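Local coordinates for protein putidaredoxin reductase (Pseudomonas putida, PDB 1Q1R) that probably passes electrons from NADH through its bound FAD to putidaredoxin, the iron-sulfur protein that serves the cytochrome P450cam monooxygenase, at residues A51-K56 with E140-Q145; V164-I169 with D332-G337. All coordinates share one frame; numbering follows the deposited sequence.

Contact 1: residues A51-K56 with E140-Q145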
loop_
_atom_site.group_PDB
_atom_site.type_symbol
_atom_site.label_atom_id
_atom_site.label_comp_id
_atom_site.label_asym_id
_atom_site.label_seq_id
_atom_site.Cartn_x
_atom_site.Cartn_y
_atom_site.Cartn_z
ATOM N N ALA A 51 -2.164 10.571 10.929
ATOM C CA ALA A 51 -2.457 11.922 11.418
ATOM C C ALA A 51 -3.775 12.547 10.946
ATOM O O ALA A 51 -4.411 13.291 11.700
ATOM C CB ALA A 51 -1.282 12.868 11.089
ATOM N N TYR A 52 -4.182 12.277 9.709
ATOM C CA TYR A 52 -5.434 12.852 9.236
ATOM C C TYR A 52 -6.596 12.142 9.933
ATOM O O TYR A 52 -7.547 12.784 10.382
ATOM C CB TYR A 52 -5.582 12.719 7.721
ATOM C CG TYR A 52 -6.691 13.603 7.183
ATOM C CD1 TYR A 52 -6.563 14.995 7.201
ATOM C CD2 TYR A 52 -7.880 13.060 6.709
ATOM C CE1 TYR A 52 -7.597 15.826 6.760
ATOM C CE2 TYR A 52 -8.925 13.889 6.260
ATOM C CZ TYR A 52 -8.770 15.268 6.291
ATOM O OH TYR A 52 -9.779 16.092 5.849
ATOM N N LEU A 53 -6.516 10.817 10.029
ATOM C CA LEU A 53 -7.565 10.060 10.702
ATOM C C LEU A 53 -7.628 10.520 12.156
ATOM O O LEU A 53 -8.685 10.479 12.781
ATOM C CB LEU A 53 -7.283 8.553 10.639
ATOM C CG LEU A 53 -8.396 7.645 11.175
ATOM C CD1 LEU A 53 -9.651 7.815 10.323
ATOM C CD2 LEU A 53 -7.942 6.192 11.148
ATOM N N ALA A 54 -6.497 10.972 12.690
ATOM C CA ALA A 54 -6.459 11.453 14.069
ATOM C C ALA A 54 -7.006 12.888 14.173
ATOM O O ALA A 54 -7.156 13.417 15.280
ATOM C CB ALA A 54 -5.022 11.406 14.608
ATOM N N GLY A 55 -7.295 13.504 13.025
ATOM C CA GLY A 55 -7.811 14.866 13.006
ATOM C C GLY A 55 -6.772 15.924 13.344
ATOM O O GLY A 55 -7.111 17.036 13.763
ATOM N N LYS A 56 -5.499 15.599 13.145
ATOM C CA LYS A 56 -4.429 16.529 13.476
ATOM C C LYS A 56 -3.727 17.157 12.282
ATOM O O LYS A 56 -2.807 17.952 12.452
ATOM C CB LYS A 56 -3.404 15.834 14.373
ATOM C CG LYS A 56 -3.975 15.388 15.709
ATOM C CD LYS A 56 -2.961 14.589 16.506
ATOM C CE LYS A 56 -3.550 14.121 17.831
ATOM N NZ LYS A 56 -3.921 15.269 18.712
ATOM N N GLU A 140 -12.876 10.474 6.250
ATOM C CA GLU A 140 -13.612 11.507 6.970
ATOM C C GLU A 140 -14.867 10.946 7.649
ATOM O O GLU A 140 -15.203 11.345 8.768
ATOM C CB GLU A 140 -13.928 12.672 6.020
ATOM C CG GLU A 140 -12.634 13.245 5.417
ATOM C CD GLU A 140 -12.805 14.559 4.661
ATOM O OE1 GLU A 140 -13.763 14.700 3.882
ATOM O OE2 GLU A 140 -11.953 15.451 4.837
ATOM N N CYS A 141 -15.541 10.005 6.989
ATOM C CA CYS A 141 -16.733 9.374 7.563
ATOM C C CYS A 141 -16.329 8.625 8.835
ATOM O O CYS A 141 -17.012 8.683 9.860
ATOM C CB CYS A 141 -17.350 8.393 6.560
ATOM S SG CYS A 141 -18.715 7.374 7.215
ATOM N N ILE A 142 -15.208 7.915 8.767
ATOM C CA ILE A 142 -14.720 7.184 9.925
ATOM C C ILE A 142 -14.265 8.147 11.030
ATOM O O ILE A 142 -14.661 8.008 12.194
ATOM C CB ILE A 142 -13.537 6.259 9.545
ATOM C CG1 ILE A 142 -14.045 5.057 8.741
ATOM C CG2 ILE A 142 -12.805 5.792 10.815
ATOM C CD1 ILE A 142 -12.952 4.325 7.975
ATOM N N ARG A 143 -13.433 9.123 10.678
ATOM C CA ARG A 143 -12.947 10.063 11.687
ATOM C C ARG A 143 -14.062 10.736 12.484
ATOM O O ARG A 143 -13.943 10.897 13.699
ATOM C CB ARG A 143 -12.074 11.148 11.063
ATOM C CG ARG A 143 -11.654 12.199 12.098
ATOM C CD ARG A 143 -11.735 13.589 11.520
ATOM N NE ARG A 143 -10.505 13.948 10.841
ATOM C CZ ARG A 143 -10.437 14.597 9.683
ATOM N NH1 ARG A 143 -11.547 14.969 9.039
ATOM N NH2 ARG A 143 -9.243 14.881 9.183
ATOM N N ARG A 144 -15.131 11.143 11.804
ATOM C CA ARG A 144 -16.248 11.797 12.486
ATOM C C ARG A 144 -16.833 10.885 13.556
ATOM O O ARG A 144 -17.423 11.352 14.525
ATOM C CB ARG A 144 -17.361 12.176 11.493
ATOM C CG ARG A 144 -17.008 13.326 10.546
ATOM C CD ARG A 144 -18.246 13.828 9.798
ATOM N NE ARG A 144 -18.866 12.791 8.976
ATOM C CZ ARG A 144 -18.537 12.529 7.714
ATOM N NH1 ARG A 144 -17.587 13.229 7.106
ATOM N NH2 ARG A 144 -19.159 11.559 7.055
ATOM N N GLN A 145 -16.658 9.580 13.379
ATOM C CA GLN A 145 -17.197 8.609 14.320
ATOM C C GLN A 145 -16.184 8.020 15.300
ATOM O O GLN A 145 -16.500 7.070 16.014
ATOM C CB GLN A 145 -17.892 7.490 13.543
ATOM C CG GLN A 145 -18.996 8.023 12.634
ATOM C CD GLN A 145 -19.674 6.949 11.820
ATOM O OE1 GLN A 145 -20.461 6.155 12.347
ATOM N NE2 GLN A 145 -19.369 6.910 10.525
#
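The two backbones come closest at L53 and R143, whose CA atoms are 5.5 Å apart. Here a type I beta turn from Y52 to G55 packs against helix 136-144 in this glutathione reductase fold. R143 has the largest share of the contact. It leaves the helix with CG anti to its main-chain N (chi1 175°), then bends at the next two torsions. These bends bring its guanidinium over one face of the Y52 ring and within bonding distance of Y52 O. The interaction with the ring is cation-pi: R143 CZ stands 4.0 Å from the ring centroid, over the face. The two groups are not stacked flat, because their planes are 62° apart. NH2 leads the approach to the ring. The same NH2 of R143 donates to Y52 O at 3.0 Å, tilted from the carbonyl plane, and R143 NE adds a weak bond to that oxygen. G55 N closes the turn on Y52 O from the opposite face of the carbonyl plane. One buried residue is thus held by its carbonyl and by its ring. At the ring's edge, Y52 OH donates a very short bond of 2.5 Å to E140 OE2. Ring and carboxylate are only 24° from coplanar. The nearby guanidinium may help to balance the carboxylate charge. The apolar part is smaller: L53 CD1 meets I142 CG2 at 3.8 Å. I142 also touches I243 of strand 241-244, which ties the helix to the parallel sheet behind it. G55 CA sits 3.6 Å from R143 NE.

Contact 2: residues V164-I169 with D332-G337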
loop_
_atom_site.group_PDB
_atom_site.type_symbol
_atom_site.label_atom_id
_atom_site.label_comp_id
_atom_site.label_asym_id
_atom_site.label_seq_id
_atom_site.Cartn_x
_atom_site.Cartn_y
_atom_site.Cartn_z
ATOM N N VAL A 164 -5.447 1.688 12.077
ATOM C CA VAL A 164 -6.775 2.187 12.404
ATOM C C VAL A 164 -7.023 1.955 13.897
ATOM O O VAL A 164 -7.472 2.851 14.612
ATOM C CB VAL A 164 -7.854 1.462 11.581
ATOM C CG1 VAL A 164 -9.226 1.685 12.203
ATOM C CG2 VAL A 164 -7.837 1.971 10.148
ATOM N N ALA A 165 -6.716 0.747 14.369
ATOM C CA ALA A 165 -6.900 0.410 15.781
ATOM C C ALA A 165 -6.092 1.343 16.682
ATOM O O ALA A 165 -6.601 1.829 17.692
ATOM C CB ALA A 165 -6.490 -1.049 16.036
ATOM N N ALA A 166 -4.834 1.588 16.322
ATOM C CA ALA A 166 -3.974 2.468 17.113
ATOM C C ALA A 166 -4.571 3.872 17.191
ATOM O O ALA A 166 -4.580 4.493 18.250
ATOM C CB ALA A 166 -2.576 2.530 16.502
ATOM N N THR A 167 -5.080 4.367 16.068
ATOM C CA THR A 167 -5.676 5.699 16.037
ATOM C C THR A 167 -6.966 5.749 16.857
ATOM O O THR A 167 -7.208 6.722 17.577
ATOM C CB THR A 167 -5.961 6.142 14.587
ATOM O OG1 THR A 167 -4.733 6.152 13.855
ATOM C CG2 THR A 167 -6.553 7.551 14.558
ATOM N N ALA A 168 -7.784 4.704 16.761
ATOM C CA ALA A 168 -9.033 4.660 17.518
ATOM C C ALA A 168 -8.747 4.586 19.018
ATOM O O ALA A 168 -9.430 5.225 19.820
ATOM C CB ALA A 168 -9.878 3.464 17.087
ATOM N N ILE A 169 -7.744 3.795 19.394
ATOM C CA ILE A 169 -7.361 3.657 20.798
ATOM C C ILE A 169 -6.973 5.012 21.376
ATOM O O ILE A 169 -7.343 5.352 22.503
ATOM C CB ILE A 169 -6.170 2.674 20.962
ATOM C CG1 ILE A 169 -6.704 1.253 21.091
ATOM C CG2 ILE A 169 -5.339 3.034 22.196
ATOM C CD1 ILE A 169 -7.612 1.053 22.304
ATOM N N ASP A 332 3.029 3.428 10.777
ATOM C CA ASP A 332 3.114 4.242 11.981
ATOM C C ASP A 332 2.026 3.774 12.926
ATOM O O ASP A 332 0.840 3.889 12.620
ATOM C CB ASP A 332 2.888 5.724 11.667
ATOM C CG ASP A 332 4.033 6.343 10.890
ATOM O OD1 ASP A 332 3.905 7.527 10.498
ATOM O OD2 ASP A 332 5.060 5.658 10.677
ATOM N N GLN A 333 2.436 3.241 14.068
ATOM C CA GLN A 333 1.504 2.760 15.077
ATOM C C GLN A 333 2.028 3.217 16.435
ATOM O O GLN A 333 3.175 2.942 16.783
ATOM C CB GLN A 333 1.419 1.233 15.026
ATOM C CG GLN A 333 0.874 0.680 13.711
ATOM C CD GLN A 333 1.009 -0.829 13.622
ATOM O OE1 GLN A 333 0.765 -1.543 14.597
ATOM N NE2 GLN A 333 1.382 -1.323 12.449
ATOM N N TYR A 334 1.191 3.925 17.187
ATOM C CA TYR A 334 1.576 4.429 18.500
ATOM C C TYR A 334 2.935 5.128 18.452
ATOM O O TYR A 334 3.808 4.865 19.277
ATOM C CB TYR A 334 1.623 3.287 19.521
ATOM C CG TYR A 334 0.368 2.446 19.561
ATOM C CD1 TYR A 334 0.380 1.121 19.126
ATOM C CD2 TYR A 334 -0.834 2.977 20.025
ATOM C CE1 TYR A 334 -0.780 0.342 19.154
ATOM C CE2 TYR A 334 -1.998 2.209 20.053
ATOM C CZ TYR A 334 -1.963 0.894 19.618
ATOM O OH TYR A 334 -3.109 0.133 19.660
ATOM N N GLU A 335 3.109 6.012 17.477
ATOM C CA GLU A 335 4.349 6.774 17.320
ATOM C C GLU A 335 5.605 5.918 17.162
ATOM O O GLU A 335 6.717 6.407 17.358
ATOM C CB GLU A 335 4.542 7.730 18.505
ATOM C CG GLU A 335 3.489 8.827 18.614
ATOM C CD GLU A 335 3.664 9.679 19.860
ATOM O OE1 GLU A 335 4.718 10.334 20.000
ATOM O OE2 GLU A 335 2.745 9.691 20.709
ATOM N N ILE A 336 5.428 4.648 16.818
ATOM C CA ILE A 336 6.559 3.748 16.624
ATOM C C ILE A 336 6.978 3.768 15.155
ATOM O O ILE A 336 6.143 3.639 14.262
ATOM C CB ILE A 336 6.195 2.304 17.018
ATOM C CG1 ILE A 336 5.942 2.229 18.523
ATOM C CG2 ILE A 336 7.307 1.350 16.605
ATOM C CD1 ILE A 336 5.505 0.859 18.998
ATOM N N GLY A 337 8.273 3.944 14.911
ATOM C CA GLY A 337 8.768 3.977 13.547
ATOM C C GLY A 337 8.980 2.585 12.987
ATOM O O GLY A 337 10.008 1.952 13.231
#
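A166 of helix 159-170 sets its methyl over one face of the Y334 ring. This is a CH-pi contact, with A166 CB 3.7 Å from the ring centroid and 16° off the normal. Y334 belongs to a type I' beta turn from Q333 to I336, which joins strands 328-333 and 336-342 into a beta hairpin. Its CG lies beside the backbone N (chi1 -52°), and this directs the ring from the turn onto the helix. The packing is tight at this point: A166 CA is also 3.6 Å from Y334 CE2, and the small alanine lets the ring lie against the helix backbone. The rest is looser. I169 CG2 comes to the ring edge, 4.1 Å from Y334 CE2, and Q333 CB approaches A166 CB only to 4.5 Å. No hydrogen bond crosses the contact. E335, next in the turn, faces solvent. With a serine in place of Y334, the A166 methyl would probably lose its aromatic cover and a gap would open between helix and hairpin. H201 meets two of the turn residues: its ring packs edge-to-face with Y334, and its NE2 is hydrogen-bonded to Q333 OE1. H201 lies on helix 191-204, whose L200 and A204 also touch Y334. The turn of the hairpin, and the Y334 ring above all, thus packs against both helix 159-170 and helix 191-204.

In the fold
Contacts 1 and 2 have centres 13 Å apart and meet through helix 159-170. The methyl CG2 of T167 on that helix packs 3.9 Å from L53 CG and equally close to A54 N of contact 1. A166, next to T167, carries contact 2. One helix thus bridges the 51-56 turn and the C-terminal hairpin. It follows strand 151-155, and its start overlaps a GxGxxG pattern (G156, G158, G161), consistent with a Rossmann-type dinucleotide site, probably for NADH. Both contacts lie near the FAD: the side chain of L53 is about 7 Å from it, and that of Q333 about 9 Å.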